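Local coordinates for glycoside Hydrolase Family 43_12 (Metagenome, PDB 7JVH), which probably hydrolyses arabinose- or xylose-containing plant polysaccharides or oligosaccharides, as a family 43 glycoside hydrolase from a gut metagenome, at residues A[54-64]-A[331-339]; A[298-306]-A[317-325]. All blocks are in the same frame, centred on the assembly; numbering follows the deposited sequence.

Interaction 1. Residues A[54-64]-A[331-339]; sequences SPILQGCYPDP and NTGRETFML. With GOL (glycerol), chain G.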
ATOM      1  N   SER A  54     -13.173   0.350 -10.205  1.00 49.27           N
ATOM      2  CA  SER A  54     -11.730   0.567 -10.395  1.00 50.95           C
ATOM      3  C   SER A  54     -11.372   1.953  -9.862  1.00 48.57           C
ATOM      4  O   SER A  54     -11.776   2.957 -10.409  1.00 55.54           O
ATOM      5  CB  SER A  54     -11.302   0.395 -11.801  1.00 63.43           C
ATOM      6  OG  SER A  54      -9.898   0.377 -11.874  1.00 61.36           O
ATOM      7  N   PRO A  55     -10.387   1.905  -8.746  1.00 48.19           N
ATOM      8  CA  PRO A  55      -9.453   0.878  -8.272  1.00 48.13           C
ATOM      9  C   PRO A  55     -10.034  -0.343  -7.561  1.00 59.97           C
ATOM     10  O   PRO A  55     -10.939  -0.222  -6.734  1.00 57.12           O
ATOM     11  CB  PRO A  55      -8.599   1.655  -7.270  1.00 51.10           C
ATOM     12  CG  PRO A  55      -9.495   2.716  -6.743  1.00 43.80           C
ATOM     13  CD  PRO A  55     -10.327   3.130  -7.930  1.00 51.33           C
ATOM     14  N   ILE A  56      -9.471  -1.509  -7.860  1.00 56.55           N
ATOM     15  CA  ILE A  56      -9.938  -2.793  -7.272  1.00 51.92           C
ATOM     16  C   ILE A  56      -9.455  -2.909  -5.833  1.00 51.24           C
ATOM     17  O   ILE A  56     -10.029  -3.695  -5.106  1.00 57.11           O
ATOM     18  CB  ILE A  56      -9.498  -3.986  -8.131  1.00 51.63           C
ATOM     19  CG1 ILE A  56      -7.985  -4.186  -8.094  1.00 52.72           C
ATOM     20  CG2 ILE A  56     -10.008  -3.814  -9.547  1.00 38.55           C
ATOM     21  CD1 ILE A  56      -7.422  -4.715  -9.383  1.00 60.71           C
ATOM     22  N   LEU A  57      -8.360  -2.234  -5.504  1.00 57.12           N
ATOM     23  CA  LEU A  57      -7.882  -2.135  -4.124  1.00 49.36           C
ATOM     24  C   LEU A  57      -7.836  -0.666  -3.770  1.00 48.53           C
ATOM     25  O   LEU A  57      -7.038   0.080  -4.293  1.00 58.67           O
ATOM     26  CB  LEU A  57      -6.509  -2.765  -3.949  1.00 49.07           C
ATOM     27  CG  LEU A  57      -6.291  -4.213  -4.360  1.00 43.63           C
ATOM     28  CD1 LEU A  57      -4.818  -4.576  -4.231  1.00 51.69           C
ATOM     29  CD2 LEU A  57      -7.135  -5.152  -3.525  1.00 44.59           C
ATOM     30  N   GLN A  58      -8.744  -0.258  -2.888  1.00 50.90           N
ATOM     31  CA  GLN A  58      -8.869   1.104  -2.415  1.00 45.21           C
ATOM     32  C   GLN A  58      -7.898   1.283  -1.265  1.00 41.45           C
ATOM     33  O   GLN A  58      -7.630   0.337  -0.521  1.00 43.74           O
ATOM     34  CB  GLN A  58     -10.305   1.359  -1.939  1.00 51.86           C
ATOM     35  CG  GLN A  58     -11.364   1.212  -3.013  1.00 47.73           C
ATOM     36  CD  GLN A  58     -12.766   1.068  -2.454  1.00 51.98           C
ATOM     37  OE1 GLN A  58     -13.057   0.121  -1.735  1.00 52.93           O
ATOM     38  NE2 GLN A  58     -13.645   2.015  -2.790  1.00 54.65           N
ATOM     39  N   GLY A  59      -7.400   2.509  -1.106  1.00 45.84           N
ATOM     40  CA  GLY A  59      -6.415   2.840  -0.084  1.00 56.87           C
ATOM     41  C   GLY A  59      -4.997   2.475  -0.521  1.00 55.21           C
ATOM     42  O   GLY A  59      -4.790   2.012  -1.654  1.00 54.75           O
ATOM     43  N   CYS A  60      -4.036   2.664   0.384  1.00 45.07           N
ATOM     44  CA  CYS A  60      -2.622   2.465   0.083  1.00 42.16           C
ATOM     45  C   CYS A  60      -2.307   1.022  -0.319  1.00 56.68           C
ATOM     46  O   CYS A  60      -2.133   0.137   0.535  1.00 51.88           O
ATOM     47  CB  CYS A  60      -1.724   2.878   1.242  1.00 48.11           C
ATOM     48  SG  CYS A  60       0.029   2.990   0.783  1.00 58.53           S
ATOM     49  N   TYR A  61      -2.267   0.806  -1.643  1.00 42.84           N
ATOM     50  CA  TYR A  61      -1.852  -0.450  -2.247  1.00 54.90           C
ATOM     51  C   TYR A  61      -1.094  -0.098  -3.521  1.00 54.69           C
ATOM     52  O   TYR A  61      -1.606  -0.287  -4.622  1.00 51.11           O
ATOM     53  CB  TYR A  61      -3.045  -1.345  -2.551  1.00 55.41           C
ATOM     54  CG  TYR A  61      -3.701  -1.876  -1.302  1.00 52.01           C
ATOM     55  CD1 TYR A  61      -3.224  -3.018  -0.675  1.00 53.04           C
ATOM     56  CD2 TYR A  61      -4.782  -1.218  -0.732  1.00 49.17           C
ATOM     57  CE1 TYR A  61      -3.828  -3.505   0.471  1.00 54.62           C
ATOM     58  CE2 TYR A  61      -5.397  -1.709   0.418  1.00 49.03           C
ATOM     59  CZ  TYR A  61      -4.921  -2.854   1.010  1.00 52.35           C
ATOM     60  OH  TYR A  61      -5.509  -3.358   2.152  1.00 48.76           O
ATOM     61  N   PRO A  62       0.126   0.476  -3.400  1.00 55.58           N
ATOM     62  CA  PRO A  62       0.879   0.953  -4.558  1.00 46.67           C
ATOM     63  C   PRO A  62       1.682  -0.139  -5.264  1.00 54.58           C
ATOM     64  O   PRO A  62       1.741  -1.294  -4.813  1.00 60.61           O
ATOM     65  CB  PRO A  62       1.813   2.009  -3.938  1.00 57.17           C
ATOM     66  CG  PRO A  62       1.418   2.110  -2.474  1.00 34.02           C
ATOM     67  CD  PRO A  62       0.818   0.789  -2.144  1.00 48.69           C
ATOM     68  N   ASP A  63       2.275   0.247  -6.395  1.00 53.15           N
ATOM     69  CA  ASP A  63       3.208  -0.589  -7.139  1.00 49.64           C
ATOM     70  C   ASP A  63       2.676  -2.014  -7.281  1.00 47.58           C
ATOM     71  O   ASP A  63       3.266  -2.962  -6.777  1.00 50.98           O
ATOM     72  CB  ASP A  63       4.574  -0.590  -6.429  1.00 46.40           C
ATOM     73  CG  ASP A  63       5.100   0.805  -6.168  1.00 46.79           C
ATOM     74  OD1 ASP A  63       5.169   1.623  -7.121  1.00 36.20           O
ATOM     75  OD2 ASP A  63       5.448   1.083  -4.996  1.00 54.82           O
ATOM     76  N   PRO A  64       1.525  -2.215  -7.954  1.00 59.89           N
ATOM     77  CA  PRO A  64       0.905  -3.537  -8.015  1.00 44.00           C
ATOM     78  C   PRO A  64       1.652  -4.442  -8.976  1.00 59.88           C
ATOM     79  O   PRO A  64       2.018  -4.014 -10.078  1.00 56.20           O
ATOM     80  CB  PRO A  64      -0.500  -3.235  -8.537  1.00 40.46           C
ATOM     81  CG  PRO A  64      -0.341  -1.986  -9.342  1.00 50.26           C
ATOM     82  CD  PRO A  64       0.747  -1.189  -8.672  1.00 63.79           C
ATOM     83  N   ASN A 331      -5.152  11.588   0.822  1.00 38.91           N
ATOM     84  CA  ASN A 331      -5.039  10.912   2.102  1.00 35.70           C
ATOM     85  C   ASN A 331      -5.212   9.405   1.944  1.00 46.92           C
ATOM     86  O   ASN A 331      -5.056   8.645   2.899  1.00 49.72           O
ATOM     87  CB  ASN A 331      -6.043  11.463   3.099  1.00 39.82           C
ATOM     88  CG  ASN A 331      -5.789  12.927   3.426  1.00 49.52           C
ATOM     89  OD1 ASN A 331      -5.252  13.679   2.597  1.00 48.13           O
ATOM     90  ND2 ASN A 331      -6.184  13.347   4.638  1.00 46.69           N
ATOM     91  N   THR A 332      -5.518   8.972   0.724  1.00 32.38           N
ATOM     92  CA  THR A 332      -5.833   7.580   0.429  1.00 53.24           C
ATOM     93  C   THR A 332      -4.672   6.794  -0.166  1.00 54.13           C
ATOM     94  O   THR A 332      -4.797   5.588  -0.442  1.00 64.13           O
ATOM     95  CB  THR A 332      -7.085   7.484  -0.487  1.00 41.73           C
ATOM     96  OG1 THR A 332      -7.100   8.584  -1.415  1.00 47.34           O
ATOM     97  CG2 THR A 332      -8.343   7.567   0.368  1.00 42.06           C
ATOM     98  N   GLY A 333      -3.524   7.452  -0.324  1.00 53.67           N
ATOM     99  CA  GLY A 333      -2.340   6.819  -0.865  1.00 45.79           C
ATOM    100  C   GLY A 333      -2.531   6.490  -2.340  1.00 53.04           C
ATOM    101  O   GLY A 333      -3.495   6.940  -2.966  1.00 64.69           O
ATOM    102  N   ARG A 334      -1.609   5.700  -2.886  1.00 41.97           N
ATOM    103  CA  ARG A 334      -1.685   5.222  -4.250  1.00 44.62           C
ATOM    104  C   ARG A 334      -2.367   3.854  -4.260  1.00 45.47           C
ATOM    105  O   ARG A 334      -2.005   2.958  -3.480  1.00 45.33           O
ATOM    106  CB  ARG A 334      -0.283   5.136  -4.871  1.00 44.74           C
ATOM    107  CG  ARG A 334       0.422   6.475  -5.035  1.00 34.92           C
ATOM    108  CD  ARG A 334       1.898   6.273  -5.339  1.00 43.06           C
ATOM    109  NE  ARG A 334       2.575   5.671  -4.182  1.00 41.64           N
ATOM    110  CZ  ARG A 334       3.755   5.068  -4.197  1.00 52.00           C
ATOM    111  NH1 ARG A 334       4.475   4.972  -5.322  1.00 56.59           N
ATOM    112  NH2 ARG A 334       4.226   4.568  -3.072  1.00 45.27           N
ATOM    113  N   GLU A 335      -3.357   3.702  -5.149  1.00 35.87           N
ATOM    114  CA  GLU A 335      -4.247   2.548  -5.151  1.00 49.63           C
ATOM    115  C   GLU A 335      -4.012   1.687  -6.388  1.00 59.86           C
ATOM    116  O   GLU A 335      -3.398   2.152  -7.362  1.00 55.12           O
ATOM    117  CB  GLU A 335      -5.687   3.039  -5.119  1.00 52.98           C
ATOM    118  CG  GLU A 335      -5.916   4.107  -4.055  1.00 49.65           C
ATOM    119  CD  GLU A 335      -7.331   4.617  -4.008  1.00 55.49           C
ATOM    120  OE1 GLU A 335      -7.656   5.505  -4.780  1.00 55.24           O
ATOM    121  OE2 GLU A 335      -8.103   4.142  -3.160  1.00 57.59           O
ATOM    122  N   THR A 336      -4.394   0.418  -6.283  1.00 54.93           N
ATOM    123  CA  THR A 336      -4.235  -0.548  -7.389  1.00 45.82           C
ATOM    124  C   THR A 336      -5.436  -0.471  -8.319  1.00 55.54           C
ATOM    125  O   THR A 336      -6.491  -0.932  -7.940  1.00 57.20           O
ATOM    126  CB  THR A 336      -4.228  -1.983  -6.881  1.00 48.92           C
ATOM    127  OG1 THR A 336      -3.038  -2.123  -6.123  1.00 63.28           O
ATOM    128  CG2 THR A 336      -4.216  -2.986  -8.007  1.00 46.08           C
ATOM    129  N   PHE A 337      -5.236   0.080  -9.506  1.00 57.76           N
ATOM    130  CA  PHE A 337      -6.305   0.193 -10.514  1.00 51.55           C
ATOM    131  C   PHE A 337      -6.147  -0.928 -11.521  1.00 52.59           C
ATOM    132  O   PHE A 337      -5.090  -1.504 -11.619  1.00 57.32           O
ATOM    133  CB  PHE A 337      -6.108   1.450 -11.345  1.00 43.93           C
ATOM    134  CG  PHE A 337      -6.464   2.712 -10.620  1.00 47.85           C
ATOM    135  CD1 PHE A 337      -5.723   3.133  -9.538  1.00 34.73           C
ATOM    136  CD2 PHE A 337      -7.542   3.469 -11.021  1.00 35.28           C
ATOM    137  CE1 PHE A 337      -6.053   4.297  -8.878  1.00 51.80           C
ATOM    138  CE2 PHE A 337      -7.864   4.636 -10.363  1.00 39.54           C
ATOM    139  CZ  PHE A 337      -7.121   5.045  -9.291  1.00 49.40           C
HETATM  140  N   MSE A 338      -7.189  -1.213 -12.294  1.00 49.47           N
HETATM  141  CA  MSE A 338      -7.065  -2.246 -13.344  1.00 43.04           C
HETATM  142  C   MSE A 338      -7.702  -1.743 -14.630  1.00 73.65           C
HETATM  143  O   MSE A 338      -8.491  -0.814 -14.556  1.00 73.41           O
HETATM  144  CB  MSE A 338      -7.645  -3.589 -12.919  1.00 48.29           C
HETATM  145  CG  MSE A 338      -6.964  -4.735 -13.603  1.00 62.05           C
HETATM  146 SE   MSE A 338      -7.862  -6.396 -13.334  1.00 71.56          SE
HETATM  147  CE  MSE A 338      -6.927  -7.704 -12.310  1.00 74.32           C
ATOM    148  N   LEU A 339      -7.309  -2.330 -15.758  1.00 63.87           N
ATOM    149  CA  LEU A 339      -7.816  -1.976 -17.104  1.00 53.75           C
ATOM    150  C   LEU A 339      -7.634  -3.197 -18.006  1.00 54.95           C
ATOM    151  O   LEU A 339      -6.731  -3.979 -17.751  1.00 59.84           O
ATOM    152  CB  LEU A 339      -6.984  -0.819 -17.647  1.00 50.13           C
ATOM    153  CG  LEU A 339      -7.462   0.590 -17.332  1.00 51.66           C
ATOM    154  CD1 LEU A 339      -6.664   1.606 -18.114  1.00 40.44           C
ATOM    155  CD2 LEU A 339      -8.931   0.740 -17.637  1.00 38.66           C
TER
HETATM  156  C1  GOL G 601       9.026   2.268  -6.314  1.00 55.43           C
HETATM  157  O1  GOL G 601       9.645   1.199  -5.602  1.00 58.61           O
HETATM  158  C2  GOL G 601       8.959   3.531  -5.486  1.00 51.67           C
HETATM  159  O2  GOL G 601       8.354   4.567  -6.258  1.00 51.61           O
HETATM  160  C3  GOL G 601       8.199   3.363  -4.188  1.00 45.64           C
HETATM  161  O3  GOL G 601       6.791   3.364  -4.408  1.00 53.75           O

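Interaction 2. Residues A[298-306]-A[317-325]; sequences LADWAGHAD and GVFLGIRPN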
ATOM      1  N   LEU A 298     -10.954  12.900 -11.567  1.00 63.99           N
ATOM      2  CA  LEU A 298     -11.190  11.664 -10.814  1.00 69.80           C
ATOM      3  C   LEU A 298      -9.935  10.967 -10.272  1.00 58.76           C
ATOM      4  O   LEU A 298      -9.826  10.728  -9.070  1.00 58.31           O
ATOM      5  CB  LEU A 298     -11.961  10.657 -11.687  1.00 67.16           C
ATOM      6  CG  LEU A 298     -12.393   9.305 -11.077  1.00 56.99           C
ATOM      7  CD1 LEU A 298     -11.429   8.177 -11.426  1.00 61.50           C
ATOM      8  CD2 LEU A 298     -12.725   9.317  -9.581  1.00 44.90           C
ATOM      9  N   ALA A 299      -9.025  10.624 -11.192  1.00 48.15           N
ATOM     10  CA  ALA A 299      -7.819   9.848 -10.919  1.00 48.75           C
ATOM     11  C   ALA A 299      -6.593  10.491 -11.556  1.00 44.36           C
ATOM     12  O   ALA A 299      -6.699  11.174 -12.561  1.00 52.93           O
ATOM     13  CB  ALA A 299      -7.961   8.406 -11.421  1.00 53.43           C
ATOM     14  N   ASP A 300      -5.424  10.227 -10.969  1.00 45.62           N
ATOM     15  CA  ASP A 300      -4.165  10.854 -11.355  1.00 53.10           C
ATOM     16  C   ASP A 300      -2.985   9.899 -11.099  1.00 53.57           C
ATOM     17  O   ASP A 300      -3.158   8.804 -10.532  1.00 53.67           O
ATOM     18  CB  ASP A 300      -3.969  12.139 -10.526  1.00 57.52           C
ATOM     19  CG  ASP A 300      -3.583  13.320 -11.354  1.00 66.34           C
ATOM     20  OD1 ASP A 300      -3.012  13.095 -12.444  1.00 82.94           O
ATOM     21  OD2 ASP A 300      -3.868  14.465 -10.961  1.00 57.69           O
ATOM     22  N   TRP A 301      -1.786  10.340 -11.495  1.00 48.71           N
ATOM     23  CA  TRP A 301      -0.511   9.656 -11.234  1.00 42.93           C
ATOM     24  C   TRP A 301      -0.505   8.202 -11.715  1.00 49.67           C
ATOM     25  O   TRP A 301      -0.014   7.317 -11.028  1.00 51.58           O
ATOM     26  CB  TRP A 301      -0.113   9.710  -9.749  1.00 34.86           C
ATOM     27  CG  TRP A 301      -0.061  11.093  -9.111  1.00 66.07           C
ATOM     28  CD1 TRP A 301      -0.366  12.292  -9.685  1.00 71.77           C
ATOM     29  CD2 TRP A 301       0.293  11.388  -7.751  1.00 65.76           C
ATOM     30  NE1 TRP A 301      -0.202  13.315  -8.778  1.00 72.47           N
ATOM     31  CE2 TRP A 301       0.199  12.785  -7.584  1.00 75.55           C
ATOM     32  CE3 TRP A 301       0.681  10.599  -6.655  1.00 66.79           C
ATOM     33  CZ2 TRP A 301       0.447  13.416  -6.356  1.00 86.19           C
ATOM     34  CZ3 TRP A 301       0.938  11.222  -5.437  1.00 75.68           C
ATOM     35  CH2 TRP A 301       0.818  12.617  -5.295  1.00 84.55           C
ATOM     36  N   ALA A 302      -1.043   7.966 -12.914  1.00 44.06           N
ATOM     37  CA  ALA A 302      -1.209   6.618 -13.429  1.00 43.14           C
ATOM     38  C   ALA A 302       0.092   6.082 -14.033  1.00 50.01           C
ATOM     39  O   ALA A 302       0.637   6.661 -14.973  1.00 45.44           O
ATOM     40  CB  ALA A 302      -2.334   6.578 -14.448  1.00 47.49           C
ATOM     41  N   GLY A 303       0.567   4.961 -13.481  1.00 49.23           N
ATOM     42  CA  GLY A 303       1.701   4.237 -14.002  1.00 46.32           C
ATOM     43  C   GLY A 303       2.069   3.068 -13.106  1.00 58.32           C
ATOM     44  O   GLY A 303       1.280   2.658 -12.242  1.00 50.60           O
ATOM     45  N   HIS A 304       3.287   2.549 -13.317  1.00 54.02           N
ATOM     46  CA  HIS A 304       3.824   1.391 -12.603  1.00 53.56           C
ATOM     47  C   HIS A 304       2.914   0.177 -12.750  1.00 51.80           C
ATOM     48  O   HIS A 304       2.358  -0.346 -11.775  1.00 54.27           O
ATOM     49  CB  HIS A 304       4.094   1.674 -11.118  1.00 46.19           C
ATOM     50  CG  HIS A 304       5.214   0.861 -10.569  1.00 37.36           C
ATOM     51  ND1 HIS A 304       6.414   1.428 -10.194  1.00 50.17           N
ATOM     52  CD2 HIS A 304       5.356  -0.473 -10.386  1.00 55.35           C
ATOM     53  CE1 HIS A 304       7.239   0.483  -9.777  1.00 48.57           C
ATOM     54  NE2 HIS A 304       6.625  -0.682  -9.887  1.00 58.47           N
ATOM     55  N   ALA A 305       2.778  -0.274 -14.001  1.00 53.24           N
ATOM     56  CA  ALA A 305       1.856  -1.335 -14.356  1.00 43.30           C
ATOM     57  C   ALA A 305       2.546  -2.676 -14.404  1.00 39.75           C
ATOM     58  O   ALA A 305       3.778  -2.768 -14.398  1.00 51.44           O
ATOM     59  CB  ALA A 305       1.221  -1.032 -15.695  1.00 44.97           C
ATOM     60  N   ASP A 306       1.737  -3.731 -14.452  1.00 44.69           N
ATOM     61  CA  ASP A 306       2.204  -5.081 -14.702  1.00 52.86           C
ATOM     62  C   ASP A 306       1.078  -5.840 -15.411  1.00 62.76           C
ATOM     63  O   ASP A 306      -0.101  -5.674 -15.047  1.00 71.32           O
ATOM     64  CB  ASP A 306       2.565  -5.726 -13.374  1.00 40.10           C
ATOM     65  CG  ASP A 306       3.273  -7.061 -13.514  1.00 65.08           C
ATOM     66  OD1 ASP A 306       3.756  -7.433 -14.611  1.00 68.03           O
ATOM     67  OD2 ASP A 306       3.353  -7.767 -12.494  1.00 67.95           O
ATOM     68  N   GLY A 317      -4.140  -5.296 -17.234  1.00 50.19           N
ATOM     69  CA  GLY A 317      -3.017  -4.568 -16.622  1.00 47.59           C
ATOM     70  C   GLY A 317      -3.385  -3.865 -15.330  1.00 54.30           C
ATOM     71  O   GLY A 317      -4.277  -3.037 -15.345  1.00 56.32           O
ATOM     72  N   VAL A 318      -2.681  -4.170 -14.246  1.00 55.22           N
ATOM     73  CA  VAL A 318      -2.948  -3.493 -12.951  1.00 54.51           C
ATOM     74  C   VAL A 318      -1.932  -2.367 -12.811  1.00 56.44           C
ATOM     75  O   VAL A 318      -0.826  -2.555 -13.249  1.00 57.73           O
ATOM     76  CB  VAL A 318      -2.850  -4.470 -11.772  1.00 49.97           C
ATOM     77  CG1 VAL A 318      -3.928  -5.531 -11.814  1.00 42.09           C
ATOM     78  CG2 VAL A 318      -1.475  -5.088 -11.671  1.00 51.81           C
ATOM     79  N   PHE A 319      -2.324  -1.231 -12.248  1.00 52.76           N
ATOM     80  CA  PHE A 319      -1.372  -0.110 -12.074  1.00 54.30           C
ATOM     81  C   PHE A 319      -1.733   0.712 -10.837  1.00 55.47           C
ATOM     82  O   PHE A 319      -2.663   0.358 -10.145  1.00 40.66           O
ATOM     83  CB  PHE A 319      -1.330   0.774 -13.316  1.00 45.98           C
ATOM     84  CG  PHE A 319      -2.644   1.364 -13.746  1.00 56.38           C
ATOM     85  CD1 PHE A 319      -3.637   0.574 -14.284  1.00 57.22           C
ATOM     86  CD2 PHE A 319      -2.877   2.718 -13.649  1.00 60.27           C
ATOM     87  CE1 PHE A 319      -4.832   1.127 -14.705  1.00 57.29           C
ATOM     88  CE2 PHE A 319      -4.073   3.266 -14.069  1.00 55.20           C
ATOM     89  CZ  PHE A 319      -5.048   2.470 -14.595  1.00 54.17           C
ATOM     90  N   LEU A 320      -0.978   1.779 -10.588  1.00 50.03           N
ATOM     91  CA  LEU A 320      -1.242   2.609  -9.441  1.00 46.84           C
ATOM     92  C   LEU A 320      -1.751   3.947  -9.888  1.00 50.09           C
ATOM     93  O   LEU A 320      -1.444   4.382 -11.000  1.00 51.03           O
ATOM     94  CB  LEU A 320       0.001   2.745  -8.545  1.00 34.88           C
ATOM     95  CG  LEU A 320       1.157   3.639  -8.978  1.00 55.59           C
ATOM     96  CD1 LEU A 320       0.844   5.114  -8.772  1.00 42.58           C
ATOM     97  CD2 LEU A 320       2.429   3.256  -8.226  1.00 58.53           C
ATOM     98  N   GLY A 321      -2.549   4.576  -9.011  1.00 40.01           N
ATOM     99  CA  GLY A 321      -3.074   5.900  -9.229  1.00 42.51           C
ATOM    100  C   GLY A 321      -3.524   6.444  -7.898  1.00 45.15           C
ATOM    101  O   GLY A 321      -3.557   5.720  -6.905  1.00 42.44           O
ATOM    102  N   ILE A 322      -3.841   7.741  -7.883  1.00 43.74           N
ATOM    103  CA  ILE A 322      -4.453   8.415  -6.769  1.00 37.16           C
ATOM    104  C   ILE A 322      -5.826   8.993  -7.160  1.00 58.33           C
ATOM    105  O   ILE A 322      -6.036   9.416  -8.297  1.00 57.60           O
ATOM    106  CB  ILE A 322      -3.566   9.568  -6.275  1.00 36.76           C
ATOM    107  CG1 ILE A 322      -3.419  10.673  -7.322  1.00 55.76           C
ATOM    108  CG2 ILE A 322      -2.201   9.048  -5.901  1.00 46.36           C
ATOM    109  CD1 ILE A 322      -2.763  11.928  -6.748  1.00 55.36           C
ATOM    110  N   ARG A 323      -6.772   9.000  -6.211  1.00 66.66           N
ATOM    111  CA  ARG A 323      -8.014   9.751  -6.367  1.00 65.39           C
ATOM    112  C   ARG A 323      -7.919  10.961  -5.446  1.00 58.88           C
ATOM    113  O   ARG A 323      -8.294  10.861  -4.284  1.00 67.97           O
ATOM    114  CB  ARG A 323      -9.236   8.875  -6.048  1.00 50.95           C
ATOM    115  CG  ARG A 323      -9.382   7.602  -6.842  1.00 34.53           C
ATOM    116  CD  ARG A 323     -10.568   6.757  -6.397  1.00 43.01           C
ATOM    117  NE  ARG A 323     -10.321   5.948  -5.213  1.00 52.01           N
ATOM    118  CZ  ARG A 323     -10.978   6.048  -4.046  1.00 65.24           C
ATOM    119  NH1 ARG A 323     -11.971   6.920  -3.866  1.00 60.52           N
ATOM    120  NH2 ARG A 323     -10.630   5.265  -3.016  1.00 63.52           N
ATOM    121  N   PRO A 324      -7.487  12.148  -5.932  1.00 50.33           N
ATOM    122  CA  PRO A 324      -7.363  13.330  -5.063  1.00 53.61           C
ATOM    123  C   PRO A 324      -8.705  13.954  -4.672  1.00 56.31           C
ATOM    124  O   PRO A 324      -9.718  13.705  -5.338  1.00 58.24           O
ATOM    125  CB  PRO A 324      -6.580  14.334  -5.930  1.00 46.57           C
ATOM    126  CG  PRO A 324      -6.956  13.906  -7.351  1.00 49.57           C
ATOM    127  CD  PRO A 324      -7.118  12.409  -7.328  1.00 42.18           C
ATOM    128  N   ASN A 325      -8.703  14.764  -3.604  1.00 51.33           N
ATOM    129  CA  ASN A 325      -9.888  15.487  -3.144  1.00 49.01           C
ATOM    130  C   ASN A 325     -10.008  16.790  -3.925  1.00 49.95           C
ATOM    131  O   ASN A 325      -9.232  17.034  -4.838  1.00 52.21           O
ATOM    132  CB  ASN A 325      -9.867  15.717  -1.620  1.00 42.03           C
ATOM    133  CG  ASN A 325      -8.924  16.821  -1.195  1.00 46.95           C
ATOM    134  OD1 ASN A 325      -8.064  17.245  -1.955  1.00 60.77           O
ATOM    135  ND2 ASN A 325      -9.095  17.300   0.043  1.00 43.05           N
TER
HETATM  136  O   HOH W   1     -10.985  11.840  -6.262  1.00 54.84           O

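Interaction 1. Residues A[54-64]-A[331-339]
Ile-56 and Leu-57 both turn their backbone N-H to one acceptor, Thr-336 O, in a classic beta bulge just after the cis peptide that joins Ser-54 to Pro-55. Both bonds are weak, as is the return bond from Thr-336 N to Leu-57 O. Before the bulge, Ser-54 OG takes the N-H of Met-338 almost straight on (3.2 Å, 178°), and Pro-55 lies alongside Phe-337, its CB over the ring centre, 3.9 Å from the centroid, in a CH-pi contact. Thr-336 stands mid-interface: with chi1 at -67°, its OG1 sits beside its backbone N and donates to Tyr-61 O at 2.8 Å, while its CG2 branch goes the other way, against Pro-64 CB and Ile-56 CD1. In the five-bladed beta-propeller of family 43, residues 54-64 lead into the first blade and 331-339 enter the third strand of the last, so the contact joins the two ends of the ring of blades. Next along, Glu-335 extends over Gly-59 and accepts its N-H at OE2 (2.7 Å) with the anti lone pair; its OE1 is held by a salt bridge to Arg-323. Tyr-61 N donates to Arg-334 O at 2.8 Å, in the carbonyl plane. Pro-62 CB covers one face of the Arg-334 guanidinium, 3.6 Å from CZ. A glycerol, probably from the crystallisation liquor, occupies the edge of that group: its O3 accepts from both NH1 and NH2 and donates to Asp-63 OD2 at 2.7 Å. Asp-173 and Ala-123 N also bind the glycerol, a position consistent with the family 43 active-site pocket. Asp-63 OD1 is 3.9 Å from Arg-334 NH1, a long salt bridge of charges only, with the carboxylate turned 84° from the guanidinium.

Interaction 2. Residues A[298-306]-A[317-325]
Strands 300-306 and 317-322 run antiparallel, 158° between their directions and 4.7 Å apart at closest, joined by three hydrogen-bonded pairs, Asp-300 with Ile-322, Gly-303 with Leu-320 and Asp-306 with Val-318. The register slips by one residue between successive pairs, a beta bulge each time, and Trp-301 and His-304 take the left-handed backbone conformation there. Gly-321 lies across from the first bulge, its CA 3.2 Å from Asp-300 O. Ile-322 places its CD1 over the five-membered ring of the Trp-301 indole, a CH-pi contact modelled too close, so its exact distance is doubtful; chi1 of 65° sets CG1 between N and the carbonyl carbon and brings it 3.6 Å from Asp-300 CB. The indole NE1 bonds to Asp-261. The pair is the beta hairpin of the first two strands of the last propeller blade, and residues 335-342 continue the sheet beyond 316-322. Leu-320 leans its CD2 on His-304 CB at 3.7 Å, and the His-304 side chain comes within about 4 Å of a bound glycerol. Phe-319 packs on two alanines: its CE2 meets Ala-302 CB at 3.8 Å and its CB meets Ala-305 CB at 3.9 Å. At the far end Asp-306 turns its carboxylate away from 317-325, to Tyr-244 through OD1 and to Ser-65 and Ile-66 through OD2.

The two interactions meet in the last blade, where strand 316-322 of interaction 2 pairs with strand 335-342 of interaction 1 through Phe-337 N to Phe-319 O and Glu-335 N to Gly-321 O, both probable hydrogen bonds of 2.7 Å. Every touching residue of interaction 1 is buried, whereas interaction 2 is buried in the middle and reaches solvent at its Leu-298 end. Interaction 2 links strands close in sequence with backbone hydrogen-bonded pairs broken by two bulges, and with apolar side chains. Interaction 1 spans most of the catalytic domain's sequence and depends more on side-chain polar groups, gripping a loop without regular structure. The two converge on the glycerol pocket, where Asp-63 lies beside His-304 and Leu-320.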